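Local structure of SPD1 nuclease (Streptococcus pyogenes, 2XGR) at residues Y60-G65 / S76-Q81; H121-Q126 / L179-T184; R83-D88 / Y125-L130. The protein cleaves DNA as a secreted endonuclease, probably with the help of a bound metal ion, and belongs to the His-Me finger nucleases. One frame throughout, in Å; residues are numbered along the deposited sequence.

Contact 1. Residues Y60-G65 / S76-Q81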
loop_
_atom_site.group_PDB
_atom_site.type_symbol
_atom_site.label_atom_id
_atom_site.label_comp_id
_atom_site.label_asym_id
_atom_site.label_seq_id
_atom_site.Cartn_x
_atom_site.Cartn_y
_atom_site.Cartn_z
ATOM N N TYR A 60 -16.334 5.006 4.121
ATOM C CA TYR A 60 -15.332 4.078 3.559
ATOM C C TYR A 60 -15.506 4.057 2.036
ATOM O O TYR A 60 -16.652 3.921 1.548
ATOM C CB TYR A 60 -15.634 2.687 4.120
ATOM C CG TYR A 60 -14.836 1.562 3.492
ATOM C CD1 TYR A 60 -13.593 1.210 4.035
ATOM C CD2 TYR A 60 -15.242 0.979 2.286
ATOM C CE1 TYR A 60 -12.885 0.167 3.546
ATOM C CE2 TYR A 60 -14.475 -0.080 1.731
ATOM C CZ TYR A 60 -13.316 -0.451 2.356
ATOM O OH TYR A 60 -12.591 -1.506 1.823
ATOM N N GLN A 61 -14.377 4.035 1.309
ATOM C CA GLN A 61 -14.403 3.889 -0.148
ATOM C C GLN A 61 -13.229 3.026 -0.577
ATOM O O GLN A 61 -12.098 3.208 -0.040
ATOM C CB GLN A 61 -14.124 5.238 -0.841
ATOM C CG GLN A 61 -15.036 6.372 -0.511
ATOM C CD GLN A 61 -14.419 7.711 -0.891
ATOM O OE1 GLN A 61 -14.194 7.986 -2.070
ATOM N NE2 GLN A 61 -14.245 8.566 0.080
ATOM N N LEU A 62 -13.440 2.188 -1.587
ATOM C CA LEU A 62 -12.345 1.468 -2.212
ATOM C C LEU A 62 -12.549 1.631 -3.699
ATOM O O LEU A 62 -13.597 1.344 -4.216
ATOM C CB LEU A 62 -12.406 0.006 -1.807
ATOM C CG LEU A 62 -11.439 -0.951 -2.512
ATOM C CD1 LEU A 62 -10.003 -0.611 -2.069
ATOM C CD2 LEU A 62 -11.806 -2.398 -2.152
ATOM N N GLN A 63 -11.545 2.191 -4.358
ATOM C CA GLN A 63 -11.607 2.376 -5.808
ATOM C C GLN A 63 -10.505 1.543 -6.464
ATOM O O GLN A 63 -9.348 1.692 -6.098
ATOM C CB GLN A 63 -11.508 3.890 -6.068
ATOM C CG GLN A 63 -11.939 4.238 -7.512
ATOM C CD GLN A 63 -12.574 5.640 -7.665
ATOM O OE1 GLN A 63 -12.593 6.154 -8.788
ATOM N NE2 GLN A 63 -13.053 6.270 -6.569
ATOM N N LEU A 64 -10.833 0.718 -7.463
ATOM C CA LEU A 64 -9.845 -0.129 -8.087
ATOM C C LEU A 64 -9.659 0.332 -9.522
ATOM O O LEU A 64 -10.633 0.417 -10.249
ATOM C CB LEU A 64 -10.336 -1.565 -8.096
ATOM C CG LEU A 64 -10.548 -2.211 -6.702
ATOM C CD1 LEU A 64 -11.118 -3.661 -6.815
ATOM C CD2 LEU A 64 -9.238 -2.149 -5.934
ATOM N N GLY A 65 -8.437 0.498 -9.975
ATOM C CA GLY A 65 -8.283 0.885 -11.362
ATOM C C GLY A 65 -8.659 -0.257 -12.313
ATOM O O GLY A 65 -8.748 -1.401 -11.927
ATOM N N SER A 76 -4.886 0.519 -6.693
ATOM C CA SER A 76 -5.972 0.248 -5.750
ATOM C C SER A 76 -5.898 1.393 -4.689
ATOM O O SER A 76 -4.801 1.782 -4.248
ATOM C CB SER A 76 -5.662 -1.089 -5.080
ATOM O OG SER A 76 -6.686 -1.337 -4.109
ATOM N N HIS A 77 -7.038 2.020 -4.377
ATOM C CA HIS A 77 -7.064 3.276 -3.619
ATOM C C HIS A 77 -8.157 3.176 -2.563
ATOM O O HIS A 77 -9.333 2.891 -2.892
ATOM C CB HIS A 77 -7.351 4.436 -4.552
ATOM C CG HIS A 77 -6.886 5.792 -4.056
ATOM N ND1 HIS A 77 -6.700 6.140 -2.735
ATOM C CD2 HIS A 77 -6.693 6.933 -4.779
ATOM C CE1 HIS A 77 -6.301 7.427 -2.671
ATOM N NE2 HIS A 77 -6.337 7.922 -3.903
ATOM N N ILE A 78 -7.780 3.282 -1.283
ATOM C CA ILE A 78 -8.784 3.146 -0.219
ATOM C C ILE A 78 -8.821 4.402 0.643
ATOM O O ILE A 78 -7.808 5.125 0.793
ATOM C CB ILE A 78 -8.465 1.858 0.602
ATOM C CG1 ILE A 78 -9.655 1.420 1.499
ATOM C CG2 ILE A 78 -7.139 2.001 1.437
ATOM C CD1 ILE A 78 -9.434 -0.052 2.066
ATOM N N GLN A 79 -9.973 4.649 1.250
ATOM C CA GLN A 79 -10.014 5.690 2.276
ATOM C C GLN A 79 -10.872 5.095 3.405
ATOM O O GLN A 79 -12.013 4.662 3.158
ATOM C CB GLN A 79 -10.556 6.998 1.663
ATOM C CG GLN A 79 -10.374 8.165 2.651
ATOM C CD GLN A 79 -10.836 9.461 2.087
ATOM O OE1 GLN A 79 -11.877 9.982 2.531
ATOM N NE2 GLN A 79 -10.105 9.992 1.080
ATOM N N LEU A 80 -10.261 4.898 4.581
ATOM C CA LEU A 80 -10.969 4.097 5.622
ATOM C C LEU A 80 -10.617 4.581 7.013
ATOM O O LEU A 80 -9.570 5.272 7.204
ATOM C CB LEU A 80 -10.655 2.563 5.455
ATOM C CG LEU A 80 -9.308 2.088 6.061
ATOM C CD1 LEU A 80 -9.281 0.562 6.296
ATOM C CD2 LEU A 80 -8.063 2.552 5.110
ATOM N N GLN A 81 -11.444 4.170 7.985
ATOM C CA GLN A 81 -11.052 4.169 9.405
ATOM C C GLN A 81 -10.768 2.782 9.918
ATOM O O GLN A 81 -11.128 1.772 9.317
ATOM C CB GLN A 81 -12.184 4.815 10.268
ATOM C CG GLN A 81 -12.592 6.227 9.771
ATOM C CD GLN A 81 -13.751 6.739 10.636
ATOM O OE1 GLN A 81 -14.781 6.095 10.690
ATOM N NE2 GLN A 81 -13.584 7.877 11.270
HETATM O O HOH W 1 -14.267 9.455 3.108
#

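Contact 2. Residues H121-Q126 / L179-T184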
loop_
_atom_site.group_PDB
_atom_site.type_symbol
_atom_site.label_atom_id
_atom_site.label_comp_id
_atom_site.label_asym_id
_atom_site.label_seq_id
_atom_site.Cartn_x
_atom_site.Cartn_y
_atom_site.Cartn_z
ATOM N N HIS A 121 -1.150 -8.600 -2.847
ATOM C CA HIS A 121 -2.130 -7.560 -2.897
ATOM C C HIS A 121 -1.467 -6.188 -3.173
ATOM O O HIS A 121 -0.314 -5.969 -2.795
ATOM C CB HIS A 121 -2.765 -7.396 -1.491
ATOM C CG HIS A 121 -3.864 -8.396 -1.219
ATOM N ND1 HIS A 121 -3.647 -9.753 -1.279
ATOM C CD2 HIS A 121 -5.154 -8.239 -0.853
ATOM C CE1 HIS A 121 -4.776 -10.391 -1.014
ATOM N NE2 HIS A 121 -5.692 -9.500 -0.716
ATOM N N LEU A 122 -2.233 -5.284 -3.801
ATOM C CA LEU A 122 -1.821 -3.870 -3.856
ATOM C C LEU A 122 -2.170 -3.223 -2.480
ATOM O O LEU A 122 -1.281 -3.008 -1.681
ATOM C CB LEU A 122 -2.502 -3.134 -5.017
ATOM C CG LEU A 122 -2.040 -3.684 -6.428
ATOM C CD1 LEU A 122 -2.873 -2.904 -7.551
ATOM C CD2 LEU A 122 -0.538 -3.360 -6.658
ATOM N N VAL A 123 -3.455 -3.023 -2.202
ATOM C CA VAL A 123 -3.863 -2.620 -0.848
ATOM C C VAL A 123 -3.998 -3.904 0.018
ATOM O O VAL A 123 -4.705 -4.825 -0.374
ATOM C CB VAL A 123 -5.167 -1.824 -0.883
ATOM C CG1 VAL A 123 -5.744 -1.669 0.570
ATOM C CG2 VAL A 123 -4.921 -0.401 -1.423
ATOM N N GLY A 124 -3.228 -4.023 1.119
ATOM C CA GLY A 124 -3.278 -5.275 1.892
ATOM C C GLY A 124 -4.676 -5.658 2.366
ATOM O O GLY A 124 -5.581 -4.810 2.638
ATOM N N TYR A 125 -4.794 -6.961 2.608
ATOM C CA TYR A 125 -6.110 -7.530 2.917
ATOM C C TYR A 125 -6.843 -6.893 4.082
ATOM O O TYR A 125 -8.053 -6.642 3.973
ATOM C CB TYR A 125 -5.901 -9.057 3.238
ATOM C CG TYR A 125 -7.200 -9.726 3.507
ATOM C CD1 TYR A 125 -8.109 -9.993 2.486
ATOM C CD2 TYR A 125 -7.582 -9.976 4.803
ATOM C CE1 TYR A 125 -9.326 -10.648 2.735
ATOM C CE2 TYR A 125 -8.797 -10.653 5.070
ATOM C CZ TYR A 125 -9.677 -10.907 4.039
ATOM O OH TYR A 125 -10.891 -11.530 4.301
ATOM N N GLN A 126 -6.172 -6.661 5.217
ATOM C CA GLN A 126 -6.945 -6.236 6.388
ATOM C C GLN A 126 -7.449 -4.814 6.222
ATOM O O GLN A 126 -8.326 -4.360 6.954
ATOM C CB GLN A 126 -6.124 -6.353 7.674
ATOM C CG GLN A 126 -5.780 -7.789 8.047
ATOM C CD GLN A 126 -5.457 -7.945 9.513
ATOM O OE1 GLN A 126 -5.721 -9.017 10.121
ATOM N NE2 GLN A 126 -4.845 -6.960 10.077
ATOM N N LEU A 179 -7.466 7.130 6.932
ATOM C CA LEU A 179 -6.260 6.924 6.112
ATOM C C LEU A 179 -6.685 6.927 4.662
ATOM O O LEU A 179 -7.625 6.181 4.271
ATOM C CB LEU A 179 -5.688 5.563 6.485
ATOM C CG LEU A 179 -4.568 5.073 5.511
ATOM C CD1 LEU A 179 -3.322 6.055 5.516
ATOM C CD2 LEU A 179 -4.141 3.611 5.869
ATOM N N ASP A 180 -6.002 7.727 3.834
ATOM C CA ASP A 180 -6.200 7.627 2.396
ATOM C C ASP A 180 -4.925 6.956 1.911
ATOM O O ASP A 180 -3.801 7.461 2.113
ATOM C CB ASP A 180 -6.370 9.050 1.783
ATOM C CG ASP A 180 -6.538 9.016 0.266
ATOM O OD1 ASP A 180 -5.576 8.692 -0.433
ATOM O OD2 ASP A 180 -7.694 9.246 -0.196
ATOM N N TYR A 181 -5.070 5.837 1.190
ATOM C CA TYR A 181 -3.912 5.049 0.875
ATOM C C TYR A 181 -4.072 4.472 -0.541
ATOM O O TYR A 181 -5.055 3.785 -0.841
ATOM C CB TYR A 181 -3.828 3.895 1.938
ATOM C CG TYR A 181 -2.770 2.814 1.716
ATOM C CD1 TYR A 181 -1.438 3.124 1.324
ATOM C CD2 TYR A 181 -3.088 1.472 1.869
ATOM C CE1 TYR A 181 -0.477 2.093 1.140
ATOM C CE2 TYR A 181 -2.134 0.426 1.664
ATOM C CZ TYR A 181 -0.831 0.770 1.316
ATOM O OH TYR A 181 0.086 -0.240 1.182
ATOM N N LYS A 182 -3.099 4.770 -1.412
ATOM C CA LYS A 182 -3.181 4.341 -2.812
ATOM C C LYS A 182 -1.930 3.530 -3.099
ATOM O O LYS A 182 -0.818 3.956 -2.727
ATOM C CB LYS A 182 -3.225 5.593 -3.718
ATOM C CG LYS A 182 -3.482 5.152 -5.181
ATOM C CD LYS A 182 -3.407 6.389 -6.145
ATOM C CE LYS A 182 -3.741 5.957 -7.569
ATOM N NZ LYS A 182 -3.625 7.220 -8.406
ATOM N N VAL A 183 -2.105 2.361 -3.721
ATOM C CA VAL A 183 -0.975 1.518 -4.110
ATOM C C VAL A 183 -1.011 1.375 -5.634
ATOM O O VAL A 183 -2.004 0.941 -6.231
ATOM C CB VAL A 183 -1.044 0.126 -3.391
ATOM C CG1 VAL A 183 0.171 -0.750 -3.843
ATOM C CG2 VAL A 183 -1.057 0.371 -1.835
ATOM N N THR A 184 0.077 1.801 -6.263
ATOM C CA THR A 184 0.150 1.810 -7.781
ATOM C C THR A 184 1.344 1.020 -8.285
ATOM O O THR A 184 2.516 1.359 -7.934
ATOM C CB THR A 184 0.289 3.281 -8.298
ATOM O OG1 THR A 184 -0.717 4.141 -7.740
ATOM C CG2 THR A 184 0.309 3.345 -9.839
#

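Contact 3. Residues R83-D88 / Y125-L130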
loop_
_atom_site.group_PDB
_atom_site.type_symbol
_atom_site.label_atom_id
_atom_site.label_comp_id
_atom_site.label_asym_id
_atom_site.label_seq_id
_atom_site.Cartn_x
_atom_site.Cartn_y
_atom_site.Cartn_z
ATOM N N ARG A 83 -12.290 1.206 12.016
ATOM C CA ARG A 83 -13.528 0.394 12.190
ATOM C C ARG A 83 -13.923 -0.381 10.958
ATOM O O ARG A 83 -14.754 -1.306 11.019
ATOM C CB ARG A 83 -14.736 1.268 12.579
ATOM C CG ARG A 83 -15.198 2.255 11.521
ATOM C CD ARG A 83 -16.113 3.306 12.156
ATOM N NE ARG A 83 -15.343 4.161 13.099
ATOM C CZ ARG A 83 -15.823 5.209 13.767
ATOM N NH1 ARG A 83 -17.110 5.516 13.676
ATOM N NH2 ARG A 83 -15.034 5.938 14.558
ATOM N N HIS A 84 -13.386 0.047 9.807
ATOM C CA HIS A 84 -13.786 -0.572 8.542
ATOM C C HIS A 84 -12.925 -1.729 8.111
ATOM O O HIS A 84 -13.223 -2.337 7.079
ATOM C CB HIS A 84 -13.756 0.425 7.426
ATOM C CG HIS A 84 -14.502 1.687 7.685
ATOM N ND1 HIS A 84 -15.896 1.734 7.771
ATOM C CD2 HIS A 84 -14.067 2.967 7.775
ATOM C CE1 HIS A 84 -16.270 2.978 8.032
ATOM N NE2 HIS A 84 -15.185 3.754 7.983
ATOM N N GLU A 85 -11.870 -2.034 8.859
ATOM C CA GLU A 85 -10.936 -3.034 8.470
ATOM C C GLU A 85 -11.574 -4.412 8.508
ATOM O O GLU A 85 -12.497 -4.600 9.202
ATOM C CB GLU A 85 -9.708 -3.065 9.403
ATOM C CG GLU A 85 -8.760 -1.932 9.246
ATOM C CD GLU A 85 -7.444 -2.080 10.021
ATOM O OE1 GLU A 85 -7.281 -3.042 10.708
ATOM O OE2 GLU A 85 -6.637 -1.172 10.000
ATOM N N THR A 86 -11.006 -5.334 7.740
ATOM C CA THR A 86 -11.371 -6.728 7.773
ATOM C C THR A 86 -10.328 -7.555 8.553
ATOM O O THR A 86 -9.283 -7.890 8.045
ATOM C CB THR A 86 -11.515 -7.208 6.310
ATOM O OG1 THR A 86 -12.554 -6.410 5.658
ATOM C CG2 THR A 86 -11.911 -8.657 6.292
ATOM N N LYS A 87 -10.484 -7.659 9.874
ATOM C CA LYS A 87 -9.421 -8.215 10.702
ATOM C C LYS A 87 -9.788 -9.676 10.870
ATOM O O LYS A 87 -10.778 -9.997 11.580
ATOM C CB LYS A 87 -9.366 -7.536 12.079
ATOM C CG LYS A 87 -9.468 -6.023 11.999
ATOM C CD LYS A 87 -9.644 -5.326 13.371
ATOM C CE LYS A 87 -9.275 -3.838 13.313
ATOM N NZ LYS A 87 -9.723 -3.250 14.619
ATOM N N ASP A 88 -9.299 -10.474 9.926
ATOM C CA ASP A 88 -9.612 -11.926 9.936
ATOM C C ASP A 88 -8.397 -12.615 10.571
ATOM O O ASP A 88 -7.246 -12.436 10.147
ATOM C CB ASP A 88 -9.795 -12.408 8.476
ATOM C CG ASP A 88 -11.188 -12.095 7.931
ATOM O OD1 ASP A 88 -12.041 -11.716 8.715
ATOM O OD2 ASP A 88 -11.455 -12.246 6.722
ATOM N N TYR A 125 -4.794 -6.961 2.608
ATOM C CA TYR A 125 -6.110 -7.530 2.917
ATOM C C TYR A 125 -6.843 -6.893 4.082
ATOM O O TYR A 125 -8.053 -6.642 3.973
ATOM C CB TYR A 125 -5.901 -9.057 3.238
ATOM C CG TYR A 125 -7.200 -9.726 3.507
ATOM C CD1 TYR A 125 -8.109 -9.993 2.486
ATOM C CD2 TYR A 125 -7.582 -9.976 4.803
ATOM C CE1 TYR A 125 -9.326 -10.648 2.735
ATOM C CE2 TYR A 125 -8.797 -10.653 5.070
ATOM C CZ TYR A 125 -9.677 -10.907 4.039
ATOM O OH TYR A 125 -10.891 -11.530 4.301
ATOM N N GLN A 126 -6.172 -6.661 5.217
ATOM C CA GLN A 126 -6.945 -6.236 6.388
ATOM C C GLN A 126 -7.449 -4.814 6.222
ATOM O O GLN A 126 -8.326 -4.360 6.954
ATOM C CB GLN A 126 -6.124 -6.353 7.674
ATOM C CG GLN A 126 -5.780 -7.789 8.047
ATOM C CD GLN A 126 -5.457 -7.945 9.513
ATOM O OE1 GLN A 126 -5.721 -9.017 10.121
ATOM N NE2 GLN A 126 -4.845 -6.960 10.077
ATOM N N PHE A 127 -6.990 -4.111 5.185
ATOM C CA PHE A 127 -7.580 -2.809 4.916
ATOM C C PHE A 127 -8.790 -2.984 4.048
ATOM O O PHE A 127 -9.820 -2.385 4.298
ATOM C CB PHE A 127 -6.600 -1.845 4.207
ATOM C CG PHE A 127 -5.430 -1.421 5.070
ATOM C CD1 PHE A 127 -5.549 -1.351 6.489
ATOM C CD2 PHE A 127 -4.248 -1.025 4.495
ATOM C CE1 PHE A 127 -4.468 -0.904 7.314
ATOM C CE2 PHE A 127 -3.144 -0.612 5.301
ATOM C CZ PHE A 127 -3.262 -0.521 6.698
ATOM N N CYS A 128 -8.639 -3.769 2.986
ATOM C CA CYS A 128 -9.724 -3.810 1.967
ATOM C C CYS A 128 -10.624 -5.054 1.986
ATOM O O CYS A 128 -11.651 -5.105 1.265
ATOM C CB CYS A 128 -9.150 -3.637 0.536
ATOM S SG CYS A 128 -8.105 -5.038 -0.056
ATOM N N GLY A 129 -10.184 -6.117 2.637
ATOM C CA GLY A 129 -11.010 -7.317 2.675
ATOM C C GLY A 129 -11.249 -8.068 1.375
ATOM O O GLY A 129 -12.113 -8.967 1.315
ATOM N N LEU A 130 -10.453 -7.798 0.355
ATOM C CA LEU A 130 -10.613 -8.430 -0.984
ATOM C C LEU A 130 -9.798 -9.697 -1.146
ATOM O O LEU A 130 -8.649 -9.763 -0.745
ATOM C CB LEU A 130 -10.122 -7.502 -2.112
ATOM C CG LEU A 130 -10.821 -6.151 -2.180
ATOM C CD1 LEU A 130 -10.098 -5.432 -3.326
ATOM C CD2 LEU A 130 -12.352 -6.337 -2.479
HETATM O O HOH W 2 -12.207 -3.821 4.978
#

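Contact 1. Residues Y60-G65 / S76-Q81
A chi1 of 171° swings the Y60 ring away from its backbone N and brings it alongside the neighbouring strand, where CD1 of Y60 rests 3.5 Å from CB of L80. Farther along the same flank, the ring meets the end of I78 obliquely: CD1 of I78 is 3.8 Å from CE1 of Y60. Y60 and L80 run side by side, whereas Y60 and I78 meet at a slant. H84 also packs its ring against Y60.

The frame for these contacts is a beta hairpin, strands 61-64 and 76-80 running antiparallel at the margin of the large sheet, with strand 178-186 beyond 76-80. Q61 with Q79 and Q63 with H77 are the hydrogen-bonded pairs; the bond from Q63 N to H77 O, 2.7 Å long, is nearly straight at 175°. L62 with I78 and L64 with S76 are the non-hydrogen-bonded pairs between and beyond them, and their side chains share one face. There CD1 of L62 touches CB of I78 at 3.9 Å, and CD2 of L64 comes to 3.2 Å from OG of S76, a hydroxyl that hydrogen-bonds to N136.

The opposite face is polar. Q61 and Q79 project together, their amide planes turned 66° apart, and NE2 of Q61 stays 3.7 Å from OE1 of Q79, so the two amides are linked through a water instead. That bridge is uneven, since the water donates to OE1 of Q79 but accepts only a weak bond from NE2 of Q61. NE2 of Q61 also binds the carbonyl of P55, while NE2 of Q79 donates to both D180 and the carbonyl of L54.

Contact 2. Residues H121-Q126 / L179-T184
Y181 and the loop it faces are joined through a third party: OE1 of E164, in helix 160-173, takes hydrogen bonds with both the hydroxyl of Y181 and the backbone N of G124. G124 is the N-cap of helix 125-128, so one carboxylate oxygen connects the start of that helix to the strand. Between the two segments themselves no hydrogen bond forms; OH of Y181 lies 4.2 Å from O of L122, and the direct contact is apolar.

V183 touches both L122 and V123. Its CB is directed at the loop, and a chi1 of 179° sets both methyls over one face of the L122 carbonyl, with CG1 of V183 and CG2 of V183 each 3.4 Å from O of L122. CG1 of V183 also meets the leucine side chain, standing 3.8 Å from CB of L122. CG2 of V183 reaches the next residue, 4.0 Å from CG2 of V123. CG2 of V123 also approaches the Y181 ring obliquely, 4.2 Å from CD2 of Y181. Y181 and V183 alternate along strand 178-186 with K182 and T184, which point away from the loop, as expected in an extended strand.

The loop follows strand 119-121, whose last residue, H121, ends an Arg-Gly-His sequence that resembles the family's histidine-containing signature. OD1 of N136 accepts the backbone N of V123 and also bonds OG of S76, on the strand beside 178-186. The chemistry thus divides the work: methyl groups fill the space between loop and sheet, while E164 and N136 supply directional bonds to the loop backbone just after H121.

Contact 3. Residues R83-D88 / Y125-L130
Helix 125-128, a single turn that follows the Arg-Gly-His segment, is strapped down by the loop leaving strand 76-80, with T86 and Q126 at the centre. T86 uses its backbone both ways: its N donates to O of Q126 at 3.0 Å, a bent bond (145°) whose donor is tilted out of the carbonyl plane, and its O receives a CA-H contact from Q126. A chi1 of -60° turns OG1 of T86 toward the far end of the helix, 3.5 Å from CA of G129, the residue where the chain leaves the helix with positive phi. The other branch, CG2 of T86, lies 3.6 Å from OH of Y125.

One water ties three groups together, accepting from OG1 of T86 and donating to the carbonyls of H84 and F127. At D88, the last residue of an inverse gamma turn centred on K87, OD2 of D88 accepts a 2.6 Å bond from OH of Y125. The donor arrives on the anti side of the carboxylate and 29° out of its plane, while the carboxylate sits at the edge of the ring.

E85 and F127 run side by side toward helix 160-173. There OE2 of E85 lies close to the carboxylate of D168, which may raise the pKa of one of the two acids, and it meets the phenyl edge in plane, 3.5 Å from CE1 of F127.

Overall arrangement
From the N terminus, contact 1 closes first, a hairpin with a ten-residue connection. The chain then runs from strand 76-80 into loop 83-88, where contact 3 opens; it closes at 125-130 after a long excursion through strand 119-121. Contact 2 starts on 121-126, overlapping contact 3 at Y125 and Q126, and closes only when strand 178-186 returns, past helix 160-173, to lie antiparallel to strand 76-80. No contact lies wholly within the loop of another. Contacts 1 and 2 meet in the large sheet through backbone bonds such as I78 N to Y181 O, while F127 packs against both I78 and Y181, tying helix 125-128 to that sheet.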